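Local coordinates for protein amino Transferase (Eubacterium rectale, PDB 3ELE) that probably transfers amino groups between amino acids and keto acids as a class I/II aminotransferase, using bound pyridoxal-5'-phosphate as its cofactor, at residues V79-A84 against L102-G107; D163-R168 against S198-K203; V176-P181 against E192-L197; S245-L250 against G254-Y259. One frame throughout, in Å; residues are numbered along the deposited sequence.

Contact 1 (V79-A84 against L102-G107)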
# COMPACT_ATOMS: atom_id res chain seq x y z
N VAL A 79 -11.16 -14.16 5.16
CA VAL A 79 -11.94 -15.11 4.36
C VAL A 79 -13.41 -14.66 4.29
O VAL A 79 -14.05 -14.84 3.27
CB VAL A 79 -11.79 -16.58 4.88
CG1 VAL A 79 -12.46 -16.76 6.26
CG2 VAL A 79 -12.35 -17.57 3.88
N GLU A 80 -13.92 -14.02 5.34
CA GLU A 80 -15.30 -13.52 5.41
C GLU A 80 -15.55 -12.37 4.42
O GLU A 80 -16.64 -12.25 3.84
CB GLU A 80 -15.68 -13.08 6.83
CG GLU A 80 -15.70 -14.23 7.86
CD GLU A 80 -14.35 -14.54 8.54
OE1 GLU A 80 -13.30 -13.87 8.27
OE2 GLU A 80 -14.36 -15.47 9.36
N THR A 81 -14.53 -11.52 4.25
CA THR A 81 -14.56 -10.43 3.29
C THR A 81 -14.52 -10.99 1.86
O THR A 81 -15.37 -10.65 1.03
CB THR A 81 -13.44 -9.43 3.56
OG1 THR A 81 -13.67 -8.87 4.86
CG2 THR A 81 -13.43 -8.31 2.49
N ARG A 82 -13.55 -11.86 1.59
CA ARG A 82 -13.41 -12.51 0.28
C ARG A 82 -14.64 -13.35 -0.09
O ARG A 82 -15.12 -13.27 -1.24
CB ARG A 82 -12.12 -13.33 0.24
CG ARG A 82 -10.90 -12.46 0.26
CD ARG A 82 -9.64 -13.22 0.20
NE ARG A 82 -9.36 -13.97 1.43
CZ ARG A 82 -9.21 -15.30 1.54
NH1 ARG A 82 -9.30 -16.13 0.52
NH2 ARG A 82 -8.95 -15.82 2.74
N ALA A 83 -15.15 -14.13 0.88
CA ALA A 83 -16.38 -14.95 0.71
C ALA A 83 -17.59 -14.10 0.32
O ALA A 83 -18.28 -14.45 -0.62
CB ALA A 83 -16.69 -15.75 1.99
N ALA A 84 -17.79 -12.98 1.02
CA ALA A 84 -18.88 -12.02 0.75
C ALA A 84 -18.84 -11.41 -0.66
O ALA A 84 -19.89 -11.20 -1.27
CB ALA A 84 -18.87 -10.89 1.79
N LEU A 102 -10.10 -14.32 -4.52
CA LEU A 102 -9.91 -12.89 -4.20
C LEU A 102 -8.64 -12.62 -3.42
O LEU A 102 -8.19 -13.48 -2.65
CB LEU A 102 -11.11 -12.36 -3.40
CG LEU A 102 -12.43 -12.01 -4.09
CD1 LEU A 102 -12.18 -10.90 -5.12
CD2 LEU A 102 -13.10 -13.20 -4.73
N TYR A 103 -8.06 -11.44 -3.65
CA TYR A 103 -6.91 -10.93 -2.88
C TYR A 103 -7.26 -9.48 -2.55
O TYR A 103 -7.38 -8.68 -3.46
CB TYR A 103 -5.61 -11.04 -3.69
CG TYR A 103 -4.37 -10.59 -2.96
CD1 TYR A 103 -4.02 -9.24 -2.92
CD2 TYR A 103 -3.53 -11.48 -2.33
CE1 TYR A 103 -2.89 -8.80 -2.26
CE2 TYR A 103 -2.40 -11.05 -1.66
CZ TYR A 103 -2.07 -9.71 -1.64
OH TYR A 103 -0.95 -9.24 -0.98
N MSE A 104 -7.42 -9.16 -1.27
CA MSE A 104 -7.83 -7.82 -0.85
C MSE A 104 -6.64 -6.86 -0.92
O MSE A 104 -5.56 -7.16 -0.42
CB MSE A 104 -8.44 -7.80 0.55
CG MSE A 104 -9.62 -8.78 0.74
SE MSE A 104 -11.01 -8.64 -0.58
CE MSE A 104 -11.64 -6.86 -0.14
N THR A 105 -6.87 -5.70 -1.55
CA THR A 105 -5.83 -4.71 -1.81
C THR A 105 -6.20 -3.34 -1.25
O THR A 105 -7.32 -3.11 -0.81
CB THR A 105 -5.55 -4.57 -3.33
OG1 THR A 105 -6.73 -4.06 -3.98
CG2 THR A 105 -5.11 -5.90 -3.96
N MSE A 106 -5.23 -2.44 -1.31
CA MSE A 106 -5.36 -1.07 -0.85
C MSE A 106 -5.69 -0.14 -2.01
O MSE A 106 -4.95 0.81 -2.29
CB MSE A 106 -4.07 -0.69 -0.12
CG MSE A 106 -3.86 -1.63 1.10
SE MSE A 106 -2.47 -1.06 2.24
CE MSE A 106 -1.08 -1.43 1.08
N GLY A 107 -6.81 -0.43 -2.67
CA GLY A 107 -7.30 0.33 -3.82
C GLY A 107 -6.85 -0.24 -5.15
O GLY A 107 -6.02 -1.17 -5.21
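The start of helix 79-93 packs on strand 102-105, a border strand of the mixed sheet, with Thr81 and Arg82 lying against Leu102 and Met104. The helix passes steeply over the strand, at 114° between their directions. Met104, a selenomethionine here, is bent at chi2 and chi3, which lifts its SE and CE toward the helix. Its CE presses on Thr81 CG2 at 3.5 Å, tight for two carbons, while Thr81 OG1 bonds to Gln293 O. In the aminotransferase fold this strand pairs with antiparallel strand 258-261, and Met104 and Leu102 share the helix-facing side with Tyr259. The aliphatic part of Arg82 fills the rest: CG lies 3.7 Å from Leu102 CB and 3.9 Å from Met104 SE. With CG turned anti to the carbonyl carbon (chi1 -69°) and chi2 extended (-179°), Arg82 CD lands 3.2 Å from Leu102 O; the bend at chi3 then turns the guanidinium to Asp100, in a salt bridge, and to Gly77 O. A leucine in place of Arg82 would probably keep some of the cover on Leu102 but leave Asp100 without this charged mate and Gly77 O without this donor. Leu102 O itself is hydrogen-bonded to Tyr273 OH.

Contact 2 (D163-R168 against S198-K203)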
# COMPACT_ATOMS: atom_id res chain seq x y z
N ASP A 163 -7.94 -3.75 -35.66
CA ASP A 163 -6.82 -3.83 -36.62
C ASP A 163 -5.54 -3.25 -35.98
O ASP A 163 -4.49 -3.93 -35.97
CB ASP A 163 -7.15 -3.11 -37.94
CG ASP A 163 -8.16 -3.89 -38.82
OD1 ASP A 163 -8.61 -4.99 -38.43
OD2 ASP A 163 -8.50 -3.41 -39.93
N ALA A 164 -5.67 -2.04 -35.43
CA ALA A 164 -4.58 -1.35 -34.73
C ALA A 164 -4.11 -2.20 -33.54
O ALA A 164 -2.91 -2.40 -33.38
CB ALA A 164 -5.03 0.05 -34.24
N LEU A 165 -5.04 -2.76 -32.76
CA LEU A 165 -4.68 -3.60 -31.60
C LEU A 165 -3.90 -4.83 -32.04
O LEU A 165 -2.82 -5.06 -31.51
CB LEU A 165 -5.89 -4.03 -30.76
CG LEU A 165 -5.68 -5.05 -29.62
CD1 LEU A 165 -4.49 -4.68 -28.69
CD2 LEU A 165 -6.97 -5.25 -28.84
N GLU A 166 -4.45 -5.59 -32.99
CA GLU A 166 -3.82 -6.82 -33.50
C GLU A 166 -2.40 -6.58 -34.02
O GLU A 166 -1.51 -7.42 -33.81
CB GLU A 166 -4.68 -7.45 -34.60
CG GLU A 166 -4.13 -8.79 -35.10
CD GLU A 166 -5.06 -9.60 -35.98
OE1 GLU A 166 -6.18 -9.14 -36.30
OE2 GLU A 166 -4.65 -10.71 -36.36
N GLU A 167 -2.21 -5.45 -34.70
CA GLU A 167 -0.91 -5.04 -35.25
C GLU A 167 0.14 -4.77 -34.15
O GLU A 167 1.33 -4.98 -34.37
CB GLU A 167 -1.10 -3.82 -36.16
CG GLU A 167 0.09 -3.40 -37.01
CD GLU A 167 -0.14 -2.11 -37.82
OE1 GLU A 167 -1.28 -1.57 -37.86
OE2 GLU A 167 0.85 -1.64 -38.43
N ARG A 168 -0.31 -4.32 -32.98
CA ARG A 168 0.59 -4.04 -31.82
C ARG A 168 0.82 -5.23 -30.87
O ARG A 168 1.56 -5.10 -29.89
CB ARG A 168 0.09 -2.82 -31.06
CG ARG A 168 0.27 -1.55 -31.85
CD ARG A 168 -0.58 -0.43 -31.36
NE ARG A 168 -0.28 0.81 -32.10
CZ ARG A 168 -0.67 1.09 -33.34
NH1 ARG A 168 -1.38 0.23 -34.07
NH2 ARG A 168 -0.33 2.27 -33.88
N SER A 198 -11.73 -10.96 -26.82
CA SER A 198 -11.47 -12.29 -26.28
C SER A 198 -11.04 -13.26 -27.37
O SER A 198 -10.06 -13.96 -27.18
CB SER A 198 -12.67 -12.80 -25.52
OG SER A 198 -12.99 -11.87 -24.49
N ASP A 199 -11.71 -13.24 -28.52
CA ASP A 199 -11.32 -14.10 -29.66
C ASP A 199 -9.93 -13.76 -30.21
O ASP A 199 -9.16 -14.66 -30.50
CB ASP A 199 -12.34 -14.03 -30.81
CG ASP A 199 -13.72 -14.56 -30.42
OD1 ASP A 199 -13.85 -15.35 -29.46
OD2 ASP A 199 -14.69 -14.18 -31.11
N LEU A 200 -9.63 -12.47 -30.33
CA LEU A 200 -8.34 -11.99 -30.83
C LEU A 200 -7.20 -12.43 -29.92
O LEU A 200 -6.21 -12.98 -30.39
CB LEU A 200 -8.34 -10.45 -30.97
CG LEU A 200 -7.06 -9.74 -31.43
CD1 LEU A 200 -6.59 -10.21 -32.81
CD2 LEU A 200 -7.28 -8.22 -31.38
N LEU A 201 -7.34 -12.17 -28.62
CA LEU A 201 -6.31 -12.51 -27.63
C LEU A 201 -6.12 -14.01 -27.45
O LEU A 201 -4.97 -14.46 -27.30
CB LEU A 201 -6.58 -11.80 -26.30
CG LEU A 201 -6.55 -10.26 -26.31
CD1 LEU A 201 -6.63 -9.76 -24.86
CD2 LEU A 201 -5.32 -9.72 -26.99
N GLU A 202 -7.21 -14.77 -27.48
CA GLU A 202 -7.12 -16.25 -27.46
C GLU A 202 -6.30 -16.75 -28.67
O GLU A 202 -5.42 -17.61 -28.52
CB GLU A 202 -8.52 -16.87 -27.46
CG GLU A 202 -8.58 -18.41 -27.40
CD GLU A 202 -9.96 -18.97 -27.79
OE1 GLU A 202 -11.00 -18.31 -27.51
OE2 GLU A 202 -10.01 -20.07 -28.37
N LYS A 203 -6.60 -16.23 -29.86
CA LYS A 203 -5.89 -16.57 -31.11
C LYS A 203 -4.41 -16.18 -31.03
O LYS A 203 -3.55 -17.01 -31.33
CB LYS A 203 -6.60 -15.91 -32.32
CG LYS A 203 -5.86 -15.88 -33.66
CD LYS A 203 -6.57 -14.94 -34.66
CE LYS A 203 -5.60 -14.14 -35.54
NZ LYS A 203 -6.29 -12.96 -36.15
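Leu200 reaches across from helix 191-208 to meet both Leu165 and Glu166 on helix 162-167, one methyl for each. The two helix segments run nearly parallel, 18° apart, with axes 11.2 Å from each other, so side chains, not backbones, bridge the gap. On the buried side Leu200 CD2 lies 3.9 Å from Leu165 CD2 and 4.0 Å from Leu165 CG, the two side chains crossing at a slant; Leu165 also rests on Val151 of the sheet below. Toward solvent the contact becomes polar and thinner. Glu166 has CG anti to its backbone N (chi1 -176°) and an extended chain, which lays its CB, CG and CD along Leu200 CD1, with CD at 3.6 Å. Its carboxylate then meets Lys203, whose chain crosses it at about a right angle: NZ donates to Glu166 OE2 at 2.8 Å in a salt bridge, coming from 40° above the carboxylate plane. An alanine at Glu166 would probably leave the Lys203 ammonium without this anion and strip much of the cover from Leu200 CD1. Greasy toward the sheet and salt-bridged toward water, the contact joins two crossover helices side by side on one face of the alpha/beta sheet: helix 162-167 leads into strand 173-178, and helix 191-208 leads out of it to strand 213-217.

Contact 3 (V176-P181 against E192-L197). With PLP (pyridoxal-5'-phosphate), chain E.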
# COMPACT_ATOMS: atom_id res chain seq x y z
N VAL A 176 -3.34 -6.96 -22.00
CA VAL A 176 -4.11 -5.82 -22.54
C VAL A 176 -4.94 -5.28 -21.39
O VAL A 176 -5.69 -6.02 -20.77
CB VAL A 176 -5.00 -6.21 -23.74
CG1 VAL A 176 -5.75 -4.99 -24.24
CG2 VAL A 176 -4.10 -6.80 -24.85
N ILE A 177 -4.74 -4.00 -21.10
CA ILE A 177 -5.45 -3.30 -20.04
C ILE A 177 -6.74 -2.74 -20.65
O ILE A 177 -6.69 -2.12 -21.73
CB ILE A 177 -4.64 -2.08 -19.46
CG1 ILE A 177 -3.23 -2.48 -19.00
CG2 ILE A 177 -5.39 -1.45 -18.30
CD1 ILE A 177 -2.23 -1.32 -19.00
N ILE A 178 -7.87 -2.95 -19.97
CA ILE A 178 -9.16 -2.40 -20.36
C ILE A 178 -9.78 -1.69 -19.15
O ILE A 178 -9.63 -2.10 -18.01
CB ILE A 178 -10.13 -3.43 -21.01
CG1 ILE A 178 -10.82 -4.32 -19.99
CG2 ILE A 178 -9.42 -4.24 -22.15
CD1 ILE A 178 -11.78 -5.26 -20.58
N ASN A 179 -10.46 -0.60 -19.43
CA ASN A 179 -11.08 0.22 -18.39
C ASN A 179 -12.44 0.57 -18.93
O ASN A 179 -12.55 1.46 -19.76
CB ASN A 179 -10.15 1.39 -18.17
CG ASN A 179 -10.68 2.46 -17.25
OD1 ASN A 179 -10.48 3.63 -17.54
ND2 ASN A 179 -11.34 2.09 -16.14
N SER A 180 -13.45 -0.20 -18.49
CA SER A 180 -14.84 -0.02 -18.90
C SER A 180 -15.79 -0.21 -17.69
O SER A 180 -15.80 -1.30 -17.09
CB SER A 180 -15.18 -1.00 -20.01
OG SER A 180 -16.50 -0.81 -20.47
N PRO A 181 -16.57 0.84 -17.30
CA PRO A 181 -16.62 2.20 -17.84
C PRO A 181 -15.28 2.97 -17.76
O PRO A 181 -14.52 2.81 -16.78
CB PRO A 181 -17.72 2.85 -17.04
CG PRO A 181 -18.57 1.71 -16.61
CD PRO A 181 -17.59 0.68 -16.25
N GLU A 192 -20.20 -7.36 -27.70
CA GLU A 192 -19.57 -7.62 -28.99
C GLU A 192 -18.08 -7.24 -28.96
O GLU A 192 -17.24 -8.03 -29.39
CB GLU A 192 -20.33 -6.89 -30.11
CG GLU A 192 -19.80 -7.15 -31.52
CD GLU A 192 -20.63 -6.47 -32.60
OE1 GLU A 192 -21.86 -6.29 -32.43
OE2 GLU A 192 -20.04 -6.14 -33.65
N THR A 193 -17.76 -6.06 -28.42
CA THR A 193 -16.37 -5.61 -28.28
C THR A 193 -15.56 -6.56 -27.38
O THR A 193 -14.45 -6.95 -27.74
CB THR A 193 -16.33 -4.17 -27.74
OG1 THR A 193 -16.91 -3.31 -28.71
CG2 THR A 193 -14.92 -3.71 -27.46
N ILE A 194 -16.15 -6.95 -26.24
CA ILE A 194 -15.53 -7.87 -25.30
C ILE A 194 -15.32 -9.26 -25.95
O ILE A 194 -14.26 -9.86 -25.75
CB ILE A 194 -16.33 -7.96 -23.94
CG1 ILE A 194 -16.38 -6.58 -23.21
CG2 ILE A 194 -15.75 -9.05 -23.02
CD1 ILE A 194 -14.99 -5.97 -22.81
N LYS A 195 -16.29 -9.73 -26.74
CA LYS A 195 -16.18 -11.02 -27.47
C LYS A 195 -15.08 -10.99 -28.55
O LYS A 195 -14.30 -11.93 -28.64
CB LYS A 195 -17.52 -11.46 -28.09
CG LYS A 195 -18.54 -11.96 -27.07
CD LYS A 195 -19.97 -12.00 -27.61
CE LYS A 195 -20.19 -13.02 -28.69
NZ LYS A 195 -21.63 -12.98 -29.19
N LYS A 196 -15.04 -9.93 -29.37
CA LYS A 196 -13.99 -9.80 -30.42
C LYS A 196 -12.59 -9.74 -29.80
O LYS A 196 -11.66 -10.35 -30.33
CB LYS A 196 -14.20 -8.57 -31.32
CG LYS A 196 -15.40 -8.66 -32.25
CD LYS A 196 -15.48 -7.49 -33.26
CE LYS A 196 -14.36 -7.60 -34.35
NZ LYS A 196 -14.54 -6.71 -35.55
N LEU A 197 -12.46 -8.99 -28.70
CA LEU A 197 -11.21 -8.88 -27.92
C LEU A 197 -10.78 -10.23 -27.42
O LEU A 197 -9.62 -10.61 -27.57
CB LEU A 197 -11.39 -7.96 -26.70
CG LEU A 197 -10.17 -7.72 -25.80
CD1 LEU A 197 -9.16 -6.92 -26.55
CD2 LEU A 197 -10.59 -7.01 -24.51
N1 PLP E . -8.34 3.36 -12.67
C2 PLP E . -8.97 4.46 -13.26
C2A PLP E . -9.36 4.40 -14.70
C3 PLP E . -9.25 5.61 -12.49
O3 PLP E . -9.88 6.69 -13.06
C4 PLP E . -8.87 5.67 -11.13
C4A PLP E . -8.81 7.06 -10.52
O4A PLP E . -7.78 7.74 -10.64
C5 PLP E . -8.24 4.53 -10.55
C6 PLP E . -7.97 3.38 -11.33
C5A PLP E . -7.76 4.50 -9.11
O4P PLP E . -8.70 4.00 -8.22
P PLP E . -8.24 3.79 -6.69
O1P PLP E . -8.93 2.59 -6.11
O2P PLP E . -8.68 4.97 -5.88
O3P PLP E . -6.76 3.62 -6.57
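Ile178 has its CG1 in the crowded position between backbone N and carbonyl carbon (chi1 79°), and this sends its two branches to different partners on helix 191-208. CG2 meets Leu197 CD2 at 3.8 Å. Leu197 in turn has CG anti to its own N (chi1 -179°), so that it is directed at the strand and the two side chains meet tip to tip. The longer branch of Ile178 carries CD1 to 4.0 Å from Ile194 CD1; here the side chains cross at a slant. No hydrogen bond joins the two segments. The contact is an apolar seam between strand and helix, continued by Ile214 of the adjacent strand, which touches both Ile178 and Leu197.

One residue further on, Asn179 turns to the other side and belongs to the cofactor pocket. Its OD1 comes within 3.1 Å of the PLP methyl carbon C2A, and the amide is fixed at both ends: OD1 takes the N-H of Asn183, and ND2 donates to Asp217 O. Asn183 ND2 itself bonds to PLP. A cis peptide before Pro181 follows, in the loop that leads away from the strand. Together these segments are the first strand and the helix of the beta-alpha-beta crossover 173-178, 191-208, 213-217, with the cofactor at the C-terminal end of the strand, as in other fold type I PLP enzymes.

Contact 4 (S245-L250 against G254-Y259). With PLP (pyridoxal-5'-phosphate), chain E.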
# COMPACT_ATOMS: atom_id res chain seq x y z
N SER A 245 -12.02 -1.51 -6.94
CA SER A 245 -11.94 -0.79 -5.68
C SER A 245 -13.29 -0.15 -5.38
O SER A 245 -14.12 0.01 -6.28
CB SER A 245 -10.83 0.26 -5.70
OG SER A 245 -11.21 1.44 -6.37
N TYR A 246 -13.47 0.22 -4.12
CA TYR A 246 -14.69 0.88 -3.63
C TYR A 246 -14.57 2.41 -3.62
O TYR A 246 -15.39 3.09 -3.00
CB TYR A 246 -15.08 0.30 -2.26
CG TYR A 246 -15.40 -1.17 -2.34
CD1 TYR A 246 -14.38 -2.13 -2.23
CD2 TYR A 246 -16.70 -1.62 -2.59
CE1 TYR A 246 -14.64 -3.49 -2.34
CE2 TYR A 246 -16.98 -3.02 -2.69
CZ TYR A 246 -15.94 -3.93 -2.57
OH TYR A 246 -16.16 -5.29 -2.66
N SER A 247 -13.58 2.95 -4.35
CA SER A 247 -13.32 4.39 -4.42
C SER A 247 -14.48 5.17 -5.04
O SER A 247 -14.80 6.26 -4.57
CB SER A 247 -12.01 4.67 -5.16
OG SER A 247 -10.89 4.02 -4.52
N LYS A 248 -15.12 4.61 -6.07
CA LYS A 248 -16.25 5.27 -6.76
C LYS A 248 -17.63 4.76 -6.35
O LYS A 248 -18.57 5.56 -6.18
CB LYS A 248 -16.10 5.14 -8.28
CG LYS A 248 -15.07 6.08 -8.87
CD LYS A 248 -13.65 5.60 -8.76
CE LYS A 248 -12.65 6.71 -8.99
NZ LYS A 248 -11.27 6.20 -8.83
N SER A 249 -17.74 3.44 -6.21
CA SER A 249 -18.99 2.77 -5.85
C SER A 249 -19.50 3.19 -4.47
O SER A 249 -20.66 3.51 -4.33
CB SER A 249 -18.84 1.24 -5.96
OG SER A 249 -17.95 0.74 -5.00
N LEU A 250 -18.60 3.25 -3.49
CA LEU A 250 -18.90 3.68 -2.12
C LEU A 250 -18.36 5.09 -1.77
O LEU A 250 -18.56 5.54 -0.64
CB LEU A 250 -18.36 2.64 -1.12
CG LEU A 250 -19.05 1.28 -1.06
CD1 LEU A 250 -18.26 0.32 -0.16
CD2 LEU A 250 -20.52 1.42 -0.58
N GLY A 254 -10.08 7.76 -0.47
CA GLY A 254 -9.04 7.91 0.54
C GLY A 254 -8.89 6.73 1.49
O GLY A 254 -7.90 6.69 2.19
N GLU A 255 -9.86 5.81 1.54
CA GLU A 255 -9.81 4.64 2.46
C GLU A 255 -8.98 3.44 1.98
O GLU A 255 -8.56 2.61 2.80
CB GLU A 255 -11.23 4.25 2.90
CG GLU A 255 -12.09 5.42 3.47
CD GLU A 255 -11.45 6.20 4.63
OE1 GLU A 255 -10.31 5.91 5.06
OE2 GLU A 255 -12.11 7.15 5.13
N ARG A 256 -8.71 3.36 0.68
CA ARG A 256 -7.79 2.37 0.09
C ARG A 256 -8.26 0.93 0.31
O ARG A 256 -7.70 0.19 1.12
CB ARG A 256 -6.33 2.58 0.61
CG ARG A 256 -5.86 4.04 0.72
CD ARG A 256 -6.16 4.85 -0.52
NE ARG A 256 -5.52 4.32 -1.71
CZ ARG A 256 -6.03 4.26 -2.94
NH1 ARG A 256 -7.28 4.58 -3.22
NH2 ARG A 256 -5.27 3.76 -3.91
N ILE A 257 -9.32 0.55 -0.39
CA ILE A 257 -9.85 -0.82 -0.30
C ILE A 257 -10.35 -1.31 -1.66
O ILE A 257 -11.20 -0.68 -2.30
CB ILE A 257 -10.93 -0.92 0.83
CG1 ILE A 257 -11.45 -2.36 0.99
CG2 ILE A 257 -12.07 0.11 0.62
CD1 ILE A 257 -10.42 -3.40 1.35
N GLY A 258 -9.79 -2.42 -2.11
CA GLY A 258 -10.21 -3.01 -3.35
C GLY A 258 -9.77 -4.45 -3.41
O GLY A 258 -9.53 -5.08 -2.38
N TYR A 259 -9.64 -4.97 -4.62
CA TYR A 259 -9.20 -6.34 -4.78
C TYR A 259 -8.68 -6.65 -6.16
O TYR A 259 -8.82 -5.84 -7.09
CB TYR A 259 -10.33 -7.34 -4.44
CG TYR A 259 -11.60 -7.27 -5.29
CD1 TYR A 259 -11.64 -7.79 -6.60
CD2 TYR A 259 -12.79 -6.73 -4.77
CE1 TYR A 259 -12.81 -7.75 -7.38
CE2 TYR A 259 -13.97 -6.70 -5.54
CZ TYR A 259 -13.96 -7.21 -6.84
OH TYR A 259 -15.10 -7.18 -7.62
N1 PLP E . -8.34 3.36 -12.67
C2 PLP E . -8.97 4.46 -13.26
C2A PLP E . -9.36 4.40 -14.70
C3 PLP E . -9.25 5.61 -12.49
O3 PLP E . -9.88 6.69 -13.06
C4 PLP E . -8.87 5.67 -11.13
C4A PLP E . -8.81 7.06 -10.52
O4A PLP E . -7.78 7.74 -10.64
C5 PLP E . -8.24 4.53 -10.55
C6 PLP E . -7.97 3.38 -11.33
C5A PLP E . -7.76 4.50 -9.11
O4P PLP E . -8.70 4.00 -8.22
P PLP E . -8.24 3.79 -6.69
O1P PLP E . -8.93 2.59 -6.11
O2P PLP E . -8.68 4.97 -5.88
O3P PLP E . -6.76 3.62 -6.57
O HOH W 1 -10.59 3.00 -1.98
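Part of the phosphate-binding cup of the PLP site is built here, where the end of strand 240-245 and the loop after it run beside strand 258-261, Ser245 facing Gly258 as an antiparallel non-hydrogen-bonded pair. Their CA atoms are only 3.7 Å apart; a CB on Gly258 would run into Ser245 CA. Next to this pair Tyr246 N donates to Ile257 O at 3.0 Å, nearly along the C=O axis, and the same oxygen sits at the edge of the Tyr246 ring.

With its hydroxyl between backbone N and carbonyl carbon (chi1 80°), Ser245 gives OG to PLP O1P at 2.6 Å. Ser247 OG lies 2.8 Å from PLP O2P and 2.9 Å from PLP O1P, and a water links it to Ile257 N. From the other segment Arg256, folded back at chi2 and chi3, brings its guanidinium edge to the phosphate: NH1 bonds to PLP O2P at 3.0 Å (160° at the hydrogen) and NH2 to PLP O3P at 3.1 Å (167°), while NH1 also holds Pro253 O. The cationic group probably offsets much of the phosphate charge. PLP is also held by Ala108 N, Ala109 N and Tyr72 OH of the second subunit. Lys248 NZ stands 3.1 Å from PLP C4A, not bonded to it, where the lysine of the internal aldimine is expected in this family.

Behind the cup, Tyr246 OH approaches the edge of the Tyr259 ring, and both tyrosines lean on Ile85 of helix 79-93. Ile257 touches Ile296 of helix 290-296 and Met104 of strand 102-105.

Overall arrangement
Contacts 1, 3 and 4 all reach the seven-stranded mixed sheet of the aminotransferase fold, and contact 2 joins two of its crossover helices. Along the chain contact 1 comes first, contact 3 falls within the span between the segments of contact 2, and contact 4 is last. Contacts 1 and 4 touch, centres 12 Å apart, because strands 102-105 and 258-261 are neighbours; Thr105 N probably bonds to Gly258 O. Contacts 2 and 3 share helix 191-208, centres 11 Å apart. The two groups lie well separated, contacts 1 and 2 being 32 Å apart between centres, yet PLP spans contacts 3 and 4, its methyl end at one and its phosphate at the other.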